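Local coordinates for OxyA protein (Actinoplanes teichomyceticus, PDB 5HH3) that binds heme as a cytochrome P450 and probably carries out a phenolic coupling that cyclises the peptide in glycopeptide antibiotic biosynthesis, at residues B[160-163]-B[164-167]; B[192-195]-B[196-200]. One frame throughout, in Å; residues are numbered along the deposited sequence.

Interaction 1 (B[160-163]-B[164-167]); sequences GIPR and DDQA
Gln166 NE2 gives one hydrogen bond to Ile161 O, at 2.9 Å and almost straight (N-H...O 172°), and another to Asp157 OD1 on helix 142-159. Ile161 O lies in the plane of the Gln166 amide, while NE2 sits tilted 33° from the carbonyl plane. Beyond CG the Gln166 chain runs extended (chi2 -176°), which carries the amide back from the helix to the loop. Its CG passes over Pro162 O at 3.3 Å. Arg163 CD lies against the amide, 3.7 Å from Gln166 NE2, and the Arg163 guanidinium reaches Asp157 in a salt bridge. Ile161 CG2 also rests on Asp165 CB at 3.8 Å. Asp165 OD2 lies beside Pro162 CD and has its polar partner in Tyr195. Asp165 N bonds to Pro162 O at 3.0 Å. A water accepts from Ala167 N and donates to Arg163 O, linking residues four apart. This is the tight connection between helices E (142-159) and F (163-178) of the P450 fold. Two N-H groups of one buried amide tie the loop and the preceding helix together, which should fix the amide's rotation. Asp157, shared by Gln166 and Arg163, is probably kept ionised.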
loop_
_atom_site.group_PDB
_atom_site.type_symbol
_atom_site.label_atom_id
_atom_site.label_comp_id
_atom_site.label_asym_id
_atom_site.label_seq_id
_atom_site.Cartn_x
_atom_site.Cartn_y
_atom_site.Cartn_z
ATOM N N GLY B 160 -25.932 -16.972 14.720
ATOM C CA GLY B 160 -27.110 -16.904 15.552
ATOM C C GLY B 160 -27.739 -15.518 15.604
ATOM O O GLY B 160 -28.455 -15.216 16.559
ATOM N N ILE B 161 -27.495 -14.667 14.603
ATOM C CA ILE B 161 -28.174 -13.367 14.559
ATOM C C ILE B 161 -29.643 -13.658 14.178
ATOM O O ILE B 161 -29.870 -14.339 13.188
ATOM C CB ILE B 161 -27.547 -12.388 13.527
ATOM C CG1 ILE B 161 -26.012 -12.272 13.655
ATOM C CG2 ILE B 161 -28.183 -11.008 13.642
ATOM C CD1 ILE B 161 -25.521 -11.934 15.040
ATOM N N PRO B 162 -30.635 -13.180 14.972
ATOM C CA PRO B 162 -32.019 -13.402 14.547
ATOM C C PRO B 162 -32.304 -12.748 13.209
ATOM O O PRO B 162 -31.713 -11.710 12.899
ATOM C CB PRO B 162 -32.854 -12.762 15.669
ATOM C CG PRO B 162 -31.979 -12.817 16.867
ATOM C CD PRO B 162 -30.577 -12.635 16.343
ATOM N N ARG B 163 -33.190 -13.366 12.428
ATOM C CA ARG B 163 -33.491 -12.922 11.066
ATOM C C ARG B 163 -33.897 -11.458 10.957
ATOM O O ARG B 163 -33.487 -10.766 10.028
ATOM C CB ARG B 163 -34.583 -13.804 10.454
ATOM C CG ARG B 163 -34.092 -15.194 10.097
ATOM C CD ARG B 163 -33.185 -15.127 8.896
ATOM N NE ARG B 163 -32.658 -16.415 8.482
ATOM C CZ ARG B 163 -33.189 -17.221 7.559
ATOM N NH1 ARG B 163 -34.338 -16.937 6.947
ATOM N NH2 ARG B 163 -32.563 -18.350 7.253
ATOM N N ASP B 164 -34.683 -10.998 11.920
ATOM C CA ASP B 164 -35.130 -9.597 11.993
ATOM C C ASP B 164 -33.989 -8.585 12.055
ATOM O O ASP B 164 -34.134 -7.466 11.561
ATOM C CB ASP B 164 -36.039 -9.393 13.212
ATOM C CG ASP B 164 -37.444 -9.944 13.009
ATOM O OD1 ASP B 164 -37.732 -10.520 11.927
ATOM O OD2 ASP B 164 -38.275 -9.788 13.941
ATOM N N ASP B 165 -32.869 -8.982 12.667
ATOM C CA ASP B 165 -31.719 -8.092 12.880
ATOM C C ASP B 165 -30.701 -8.102 11.760
ATOM O O ASP B 165 -29.903 -7.174 11.668
ATOM C CB ASP B 165 -30.993 -8.464 14.181
ATOM C CG ASP B 165 -31.844 -8.261 15.427
ATOM O OD1 ASP B 165 -32.735 -7.380 15.443
ATOM O OD2 ASP B 165 -31.589 -8.981 16.416
ATOM N N GLN B 166 -30.711 -9.132 10.911
ATOM C CA GLN B 166 -29.555 -9.417 10.051
ATOM C C GLN B 166 -29.253 -8.323 9.028
ATOM O O GLN B 166 -28.081 -7.960 8.840
ATOM C CB GLN B 166 -29.706 -10.769 9.324
ATOM C CG GLN B 166 -29.741 -11.967 10.258
ATOM C CD GLN B 166 -29.798 -13.297 9.534
ATOM O OE1 GLN B 166 -29.835 -13.343 8.316
ATOM N NE2 GLN B 166 -29.786 -14.388 10.288
ATOM N N ALA B 167 -30.293 -7.816 8.368
ATOM C CA ALA B 167 -30.123 -6.809 7.315
ATOM C C ALA B 167 -29.462 -5.526 7.839
ATOM O O ALA B 167 -28.527 -5.015 7.217
ATOM C CB ALA B 167 -31.470 -6.485 6.671
HETATM O O HOH W 1 -33.132 -8.433 8.418
#

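Interaction 2 (B[192-195]-B[196-200]); sequences FMTY and MNKMT
The Phe192 ring turns one face to Met196, one helical turn further on. Met196 CG stands over that face, 3.9 Å from the ring centroid and 21° off the normal, in a CH-pi contact displaced toward CE2 and CZ. Its SD sits more obliquely, 4.7 Å from the same centroid, a Met-aromatic contact. With CG anti to the backbone N (chi1 180°), the Phe192 ring swings along the helix toward Met196, whose chain bends at chi2 and chi3. Tyr195 and Met199 make a second pair four residues apart. The Met199 methyl CE meets the ring obliquely at Tyr195 CE1, 3.8 Å away. Thr194 and Lys198 run side by side, pointing the same way. Along the backbone, Met196 N bonds to Phe192 O at 3.0 Å and Met199 N to Tyr195 O at 3.1 Å. Met196 O accepts twice, from Thr200 N and from Thr200 OG1 at 3.1 Å. Helix G (182-205) packs on helix F (163-178) through Phe192, and on the long helix I (225-256) through Met196. On this side of helix G the side-chain contacts are apolar, a sulfur-ring contact among them. The second bond to Met196 O brings the buried Thr200 hydroxyl back to its own helix.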
loop_
_atom_site.group_PDB
_atom_site.type_symbol
_atom_site.label_atom_id
_atom_site.label_comp_id
_atom_site.label_asym_id
_atom_site.label_seq_id
_atom_site.Cartn_x
_atom_site.Cartn_y
_atom_site.Cartn_z
ATOM N N PHE B 192 -22.756 -1.515 15.202
ATOM C CA PHE B 192 -22.360 -2.930 15.163
ATOM C C PHE B 192 -21.868 -3.435 16.530
ATOM O O PHE B 192 -22.332 -4.462 17.024
ATOM C CB PHE B 192 -21.285 -3.142 14.092
ATOM C CG PHE B 192 -20.813 -4.557 13.977
ATOM C CD1 PHE B 192 -21.545 -5.488 13.261
ATOM C CD2 PHE B 192 -19.631 -4.966 14.591
ATOM C CE1 PHE B 192 -21.116 -6.803 13.153
ATOM C CE2 PHE B 192 -19.197 -6.278 14.487
ATOM C CZ PHE B 192 -19.946 -7.200 13.768
ATOM N N MET B 193 -20.950 -2.687 17.138
ATOM C CA MET B 193 -20.354 -3.043 18.438
ATOM C C MET B 193 -21.333 -3.127 19.605
ATOM O O MET B 193 -21.204 -4.017 20.449
ATOM C CB MET B 193 -19.248 -2.047 18.805
ATOM C CG MET B 193 -17.987 -2.187 17.973
ATOM S SD MET B 193 -17.124 -3.734 18.297
ATOM C CE MET B 193 -16.632 -3.506 20.014
ATOM N N THR B 194 -22.279 -2.189 19.672
ATOM C CA THR B 194 -23.291 -2.188 20.728
ATOM C C THR B 194 -24.190 -3.417 20.611
ATOM O O THR B 194 -24.555 -4.013 21.622
ATOM C CB THR B 194 -24.167 -0.912 20.699
ATOM O OG1 THR B 194 -23.327 0.245 20.704
ATOM C CG2 THR B 194 -25.103 -0.849 21.903
ATOM N N TYR B 195 -24.548 -3.790 19.382
ATOM C CA TYR B 195 -25.316 -5.013 19.162
ATOM C C TYR B 195 -24.508 -6.239 19.637
ATOM O O TYR B 195 -24.994 -7.025 20.450
ATOM C CB TYR B 195 -25.718 -5.155 17.690
ATOM C CG TYR B 195 -26.672 -6.302 17.447
ATOM C CD1 TYR B 195 -26.191 -7.597 17.298
ATOM C CD2 TYR B 195 -28.058 -6.104 17.394
ATOM C CE1 TYR B 195 -27.039 -8.661 17.086
ATOM C CE2 TYR B 195 -28.923 -7.173 17.183
ATOM C CZ TYR B 195 -28.392 -8.453 17.023
ATOM O OH TYR B 195 -29.175 -9.550 16.817
ATOM N N MET B 196 -23.270 -6.372 19.167
ATOM C CA MET B 196 -22.436 -7.538 19.517
ATOM C C MET B 196 -22.118 -7.643 21.015
ATOM O O MET B 196 -22.122 -8.744 21.572
ATOM C CB MET B 196 -21.131 -7.542 18.716
ATOM C CG MET B 196 -21.301 -7.700 17.213
ATOM S SD MET B 196 -22.316 -9.086 16.647
ATOM C CE MET B 196 -21.635 -10.382 17.669
ATOM N N ASN B 197 -21.866 -6.508 21.664
ATOM C CA ASN B 197 -21.626 -6.491 23.106
ATOM C C ASN B 197 -22.812 -7.020 23.907
ATOM O O ASN B 197 -22.617 -7.719 24.895
ATOM C CB ASN B 197 -21.272 -5.083 23.591
ATOM C CG ASN B 197 -19.897 -4.621 23.125
ATOM O OD1 ASN B 197 -19.070 -5.408 22.667
ATOM N ND2 ASN B 197 -19.650 -3.325 23.253
ATOM N N LYS B 198 -24.032 -6.703 23.479
ATOM C CA LYS B 198 -25.239 -7.274 24.109
ATOM C C LYS B 198 -25.317 -8.779 23.874
ATOM O O LYS B 198 -25.529 -9.550 24.814
ATOM C CB LYS B 198 -26.516 -6.602 23.592
ATOM C CG LYS B 198 -26.716 -5.203 24.142
ATOM C CD LYS B 198 -27.852 -4.498 23.426
ATOM C CE LYS B 198 -28.001 -3.070 23.921
ATOM N NZ LYS B 198 -28.930 -2.297 23.055
ATOM N N MET B 199 -25.136 -9.175 22.618
ATOM C CA MET B 199 -25.121 -10.583 22.221
ATOM C C MET B 199 -24.103 -11.416 23.006
ATOM O O MET B 199 -24.393 -12.545 23.408
ATOM C CB MET B 199 -24.819 -10.692 20.736
ATOM C CG MET B 199 -24.694 -12.117 20.234
ATOM S SD MET B 199 -25.127 -12.267 18.491
ATOM C CE MET B 199 -26.911 -12.175 18.629
ATOM N N THR B 200 -22.918 -10.852 23.210
ATOM C CA THR B 200 -21.914 -11.468 24.071
ATOM C C THR B 200 -22.403 -11.605 25.515
ATOM O O THR B 200 -22.311 -12.685 26.093
ATOM C CB THR B 200 -20.592 -10.686 24.036
ATOM O OG1 THR B 200 -20.056 -10.734 22.708
ATOM C CG2 THR B 200 -19.598 -11.316 24.933
#

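How the interactions relate
Interactions 1 and 2 lie in series along the chain, with centres about 13 Å apart. Interaction 1 spans the loop 160-163 and residues 164-167 of helix 163-178; interaction 2 lies on the next helix, 182-205. They meet at the Tyr195 phenol. Asp165 OD2 stands 2.5 Å from Tyr195 OH in a probable hydrogen bond. Around it, Pro162 CD comes within 3.4 Å of Tyr195 OH, and Ile161 CG2 within 3.6 Å. Ile161 CD1 also packs on Met199 SD at 3.5 Å. The loop thus gives the apolar contacts and Asp165 the polar one. Both contacts lie away from the heme-binding residues. The side chains of Ile161 and Phe192 are each about 13 Å from a bound heme.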